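Local coordinates for extracellular solute-binding protein, family 5 (Chelativorans sp., PDB 6WM6) that binds EDTA and other aminopolycarboxylates in the periplasm, probably delivering them to an ABC transporter for uptake, at residues Y222-V236 and G246-T258. Residues are numbered along the deposited sequence; the frame is centred on the assembly and turned at random.
Sequences YMVESFDPGQLVTLV and GPYLDKLKFRIIT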
# COMPACT_ATOMS: atom_id res chain seq x y z
N TYR A 222 9.27 20.13 7.03
CA TYR A 222 10.66 20.03 6.61
C TYR A 222 10.78 20.39 5.13
O TYR A 222 9.77 20.44 4.40
CB TYR A 222 11.21 18.61 6.89
CG TYR A 222 11.41 18.35 8.38
CD1 TYR A 222 12.54 18.78 9.03
CD2 TYR A 222 10.45 17.68 9.12
CE1 TYR A 222 12.73 18.58 10.37
CE2 TYR A 222 10.63 17.45 10.47
CZ TYR A 222 11.77 17.91 11.09
OH TYR A 222 11.97 17.73 12.45
N MET A 223 12.00 20.65 4.69
CA MET A 223 12.29 20.91 3.29
C MET A 223 13.66 20.35 2.96
O MET A 223 14.50 20.24 3.84
CB MET A 223 12.20 22.42 3.00
CG MET A 223 13.28 23.26 3.66
SD MET A 223 12.88 25.03 3.61
CE MET A 223 12.58 25.31 1.87
N VAL A 224 13.89 20.03 1.69
CA VAL A 224 15.15 19.42 1.29
C VAL A 224 16.26 20.46 1.28
O VAL A 224 16.15 21.51 0.62
CB VAL A 224 15.01 18.72 -0.07
CG1 VAL A 224 16.36 18.11 -0.50
CG2 VAL A 224 13.95 17.66 -0.02
N GLU A 225 17.33 20.18 2.01
CA GLU A 225 18.58 20.93 1.96
C GLU A 225 19.52 20.41 0.88
O GLU A 225 20.14 21.21 0.17
CB GLU A 225 19.27 20.90 3.32
CG GLU A 225 20.58 21.69 3.38
CD GLU A 225 21.26 21.59 4.73
OE1 GLU A 225 21.75 20.50 5.09
OE2 GLU A 225 21.29 22.61 5.46
N SER A 226 19.66 19.09 0.75
CA SER A 226 20.53 18.51 -0.25
C SER A 226 20.12 17.08 -0.55
O SER A 226 19.44 16.42 0.24
CB SER A 226 22.00 18.51 0.20
OG SER A 226 22.18 17.67 1.33
N PHE A 227 20.55 16.61 -1.72
CA PHE A 227 20.35 15.23 -2.14
C PHE A 227 21.63 14.71 -2.76
O PHE A 227 22.13 15.29 -3.74
CB PHE A 227 19.22 15.11 -3.15
CG PHE A 227 19.02 13.73 -3.68
CD1 PHE A 227 18.82 12.66 -2.82
CD2 PHE A 227 19.01 13.49 -5.06
CE1 PHE A 227 18.63 11.38 -3.31
CE2 PHE A 227 18.81 12.22 -5.54
CZ PHE A 227 18.61 11.16 -4.67
N ASP A 228 22.18 13.64 -2.19
CA ASP A 228 23.34 12.96 -2.73
C ASP A 228 22.83 11.68 -3.38
O ASP A 228 22.48 10.72 -2.66
CB ASP A 228 24.35 12.64 -1.61
CG ASP A 228 25.64 12.05 -2.14
OD1 ASP A 228 25.83 12.02 -3.37
OD2 ASP A 228 26.47 11.62 -1.31
N PRO A 229 22.74 11.61 -4.70
CA PRO A 229 22.09 10.47 -5.36
C PRO A 229 22.64 9.13 -4.91
O PRO A 229 23.85 8.92 -4.84
CB PRO A 229 22.36 10.72 -6.85
CG PRO A 229 22.47 12.20 -6.94
CD PRO A 229 23.14 12.65 -5.68
N GLY A 230 21.72 8.21 -4.62
CA GLY A 230 22.08 6.89 -4.16
C GLY A 230 22.58 6.82 -2.74
O GLY A 230 22.94 5.73 -2.28
N GLN A 231 22.61 7.95 -2.02
CA GLN A 231 23.23 7.98 -0.70
C GLN A 231 22.34 8.59 0.37
O GLN A 231 22.10 7.94 1.39
CB GLN A 231 24.55 8.75 -0.73
CG GLN A 231 25.59 8.18 -1.68
CD GLN A 231 26.05 6.80 -1.27
OE1 GLN A 231 26.25 6.52 -0.08
NE2 GLN A 231 26.22 5.92 -2.25
N LEU A 232 21.88 9.83 0.20
CA LEU A 232 21.34 10.56 1.34
C LEU A 232 20.47 11.73 0.92
O LEU A 232 20.91 12.58 0.13
CB LEU A 232 22.52 11.09 2.18
CG LEU A 232 22.19 11.75 3.51
CD1 LEU A 232 21.67 10.72 4.50
CD2 LEU A 232 23.40 12.47 4.08
N VAL A 233 19.27 11.80 1.48
CA VAL A 233 18.41 12.98 1.42
C VAL A 233 18.53 13.69 2.76
O VAL A 233 18.31 13.06 3.81
CB VAL A 233 16.94 12.60 1.17
CG1 VAL A 233 16.13 13.86 0.86
CG2 VAL A 233 16.81 11.57 0.06
N THR A 234 18.88 14.97 2.75
CA THR A 234 18.97 15.76 3.97
C THR A 234 17.88 16.82 3.96
O THR A 234 17.84 17.66 3.05
CB THR A 234 20.35 16.41 4.10
OG1 THR A 234 21.33 15.37 4.16
CG2 THR A 234 20.42 17.22 5.36
N LEU A 235 17.02 16.79 4.97
CA LEU A 235 15.98 17.80 5.16
C LEU A 235 16.26 18.64 6.40
O LEU A 235 16.88 18.18 7.37
CB LEU A 235 14.60 17.16 5.32
CG LEU A 235 14.09 16.34 4.14
CD1 LEU A 235 14.66 14.98 4.07
CD2 LEU A 235 12.56 16.24 4.22
N VAL A 236 15.80 19.88 6.36
CA VAL A 236 15.91 20.83 7.47
C VAL A 236 14.54 21.43 7.70
O VAL A 236 13.65 21.32 6.84
CB VAL A 236 16.95 21.95 7.15
CG1 VAL A 236 18.35 21.34 7.03
CG2 VAL A 236 16.55 22.70 5.87
N GLY A 246 5.86 21.29 16.04
CA GLY A 246 7.12 21.04 15.39
C GLY A 246 7.49 22.10 14.38
O GLY A 246 6.89 23.18 14.31
N PRO A 247 8.52 21.82 13.58
CA PRO A 247 9.37 20.62 13.68
C PRO A 247 10.32 20.72 14.87
O PRO A 247 10.62 21.82 15.35
CB PRO A 247 10.17 20.67 12.38
CG PRO A 247 10.30 22.11 12.08
CD PRO A 247 8.99 22.73 12.52
N TYR A 248 10.79 19.59 15.35
CA TYR A 248 11.70 19.55 16.50
C TYR A 248 13.16 19.30 16.15
O TYR A 248 14.02 19.58 16.98
CB TYR A 248 11.26 18.47 17.49
CG TYR A 248 9.94 18.75 18.15
CD1 TYR A 248 8.74 18.38 17.56
CD2 TYR A 248 9.88 19.39 19.38
CE1 TYR A 248 7.53 18.63 18.18
CE2 TYR A 248 8.67 19.64 20.00
CZ TYR A 248 7.50 19.26 19.39
OH TYR A 248 6.28 19.50 19.99
N LEU A 249 13.46 18.78 14.97
CA LEU A 249 14.83 18.39 14.63
C LEU A 249 15.52 19.46 13.80
O LEU A 249 14.90 20.17 13.01
CB LEU A 249 14.83 17.09 13.83
CG LEU A 249 14.24 15.87 14.54
CD1 LEU A 249 13.95 14.77 13.55
CD2 LEU A 249 15.18 15.39 15.63
N ASP A 250 16.83 19.55 13.97
CA ASP A 250 17.64 20.40 13.10
C ASP A 250 17.80 19.78 11.72
O ASP A 250 17.85 20.50 10.73
CB ASP A 250 19.02 20.63 13.72
CG ASP A 250 18.96 21.46 14.98
OD1 ASP A 250 18.24 22.46 15.00
OD2 ASP A 250 19.64 21.08 15.96
N LYS A 251 17.90 18.45 11.65
CA LYS A 251 17.94 17.76 10.37
C LYS A 251 17.21 16.43 10.49
O LYS A 251 17.27 15.74 11.51
CB LYS A 251 19.38 17.50 9.88
CG LYS A 251 20.20 18.77 9.73
CD LYS A 251 21.35 18.59 8.76
CE LYS A 251 22.22 19.84 8.72
NZ LYS A 251 23.25 19.78 7.64
N LEU A 252 16.49 16.09 9.41
CA LEU A 252 15.86 14.79 9.21
C LEU A 252 16.47 14.23 7.93
O LEU A 252 16.42 14.88 6.88
CB LEU A 252 14.35 14.96 9.06
CG LEU A 252 13.60 13.69 8.65
CD1 LEU A 252 13.77 12.59 9.68
CD2 LEU A 252 12.11 14.04 8.46
N LYS A 253 17.08 13.06 8.03
CA LYS A 253 17.82 12.48 6.92
C LYS A 253 17.24 11.13 6.56
O LYS A 253 16.81 10.36 7.43
CB LYS A 253 19.31 12.31 7.30
CG LYS A 253 20.04 13.63 7.43
CD LYS A 253 21.42 13.48 8.03
CE LYS A 253 22.15 14.81 7.97
NZ LYS A 253 23.47 14.72 8.65
N PHE A 254 17.22 10.83 5.25
CA PHE A 254 16.86 9.51 4.74
C PHE A 254 18.09 8.95 4.06
O PHE A 254 18.56 9.51 3.06
CB PHE A 254 15.66 9.62 3.81
CG PHE A 254 14.42 10.07 4.49
CD1 PHE A 254 13.66 9.17 5.24
CD2 PHE A 254 14.01 11.38 4.41
CE1 PHE A 254 12.51 9.57 5.88
CE2 PHE A 254 12.83 11.79 5.05
CZ PHE A 254 12.10 10.90 5.78
N ARG A 255 18.64 7.88 4.63
CA ARG A 255 19.84 7.24 4.12
C ARG A 255 19.45 6.06 3.25
O ARG A 255 18.71 5.18 3.69
CB ARG A 255 20.69 6.76 5.30
CG ARG A 255 21.95 5.99 4.90
CD ARG A 255 23.07 6.90 4.47
NE ARG A 255 24.32 6.14 4.37
CZ ARG A 255 24.88 5.75 3.23
NH1 ARG A 255 24.33 6.05 2.07
NH2 ARG A 255 26.01 5.05 3.27
N ILE A 256 19.96 6.04 2.03
CA ILE A 256 19.61 4.99 1.07
C ILE A 256 20.48 3.77 1.33
O ILE A 256 21.71 3.84 1.21
CB ILE A 256 19.76 5.52 -0.37
CG1 ILE A 256 18.72 6.64 -0.59
CG2 ILE A 256 19.59 4.40 -1.38
CD1 ILE A 256 19.14 7.69 -1.58
N ILE A 257 19.84 2.65 1.67
CA ILE A 257 20.49 1.35 1.88
C ILE A 257 19.66 0.35 1.09
O ILE A 257 18.64 -0.16 1.58
CB ILE A 257 20.56 0.96 3.36
CG1 ILE A 257 21.28 2.04 4.17
CG2 ILE A 257 21.25 -0.39 3.54
CD1 ILE A 257 21.31 1.78 5.66
N THR A 258 20.09 0.05 -0.14
CA THR A 258 19.28 -0.77 -1.04
C THR A 258 19.24 -2.23 -0.61
O THR A 258 18.27 -2.94 -0.93
CB THR A 258 19.82 -0.65 -2.47
OG1 THR A 258 21.22 -0.94 -2.48
CG2 THR A 258 19.57 0.75 -3.02
O HOH W 1 9.95 17.06 14.02
O HOH W 2 22.61 23.08 7.59
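V233 and F254 exchange two backbone hydrogen bonds, as do L235 and L252; T234 with K253 is the non-hydrogen-bonded pair between them, and L232 with R255 the next one, beyond V233 and F254. At the far end of this antiparallel ladder I256 N donates to Q231 O (2.9 Å). In the conformer of R255 described here, one of two modelled, NH1 reaches the same Q231 O from the opposite face of its plane, at 3.0 Å, and NH2 pairs with E271. This NH1 also bonds Q231 OE1 on a more bent path (135°). The two side chains lie alongside, pointing the same way, with the amide and guanidinium planes 41° apart. A salt bridge across the two segments joins K251 and E225: the extended K251 chain brings NZ to the syn side of E225 OE1 (3.0 Å), and a water donates to E225 OE2. Strands 222-228 and 232-237 make a beta hairpin with a classic bulge where E225 and S226 face T234; strand 251-256 pairs antiparallel with 232-237 and on its other side runs parallel to 49-54, giving a four-stranded mixed sheet in this family 5 solute-binding protein. Apolar contacts gather on the face bearing V233, L235, L252 and F254, which helix 71-77 covers at V233 and F254. L235 CD1 meets the edge of the F254 ring at CD2 (3.7 Å). Y222, its CG anti to the carbonyl carbon (chi1 -71°), swings its ring between L252, whose CB makes a CH-pi contact over one face, and P247, whose CB lies 3.4 Å from Y222 CZ on the other. Y222 OH accepts from L249 N (3.1 Å) and bonds a water that also takes the Y248 N-H, in the loop that follows the cis peptide before P247. A phenylalanine here would probably leave L249 N without its acceptor and the bridging water without one partner.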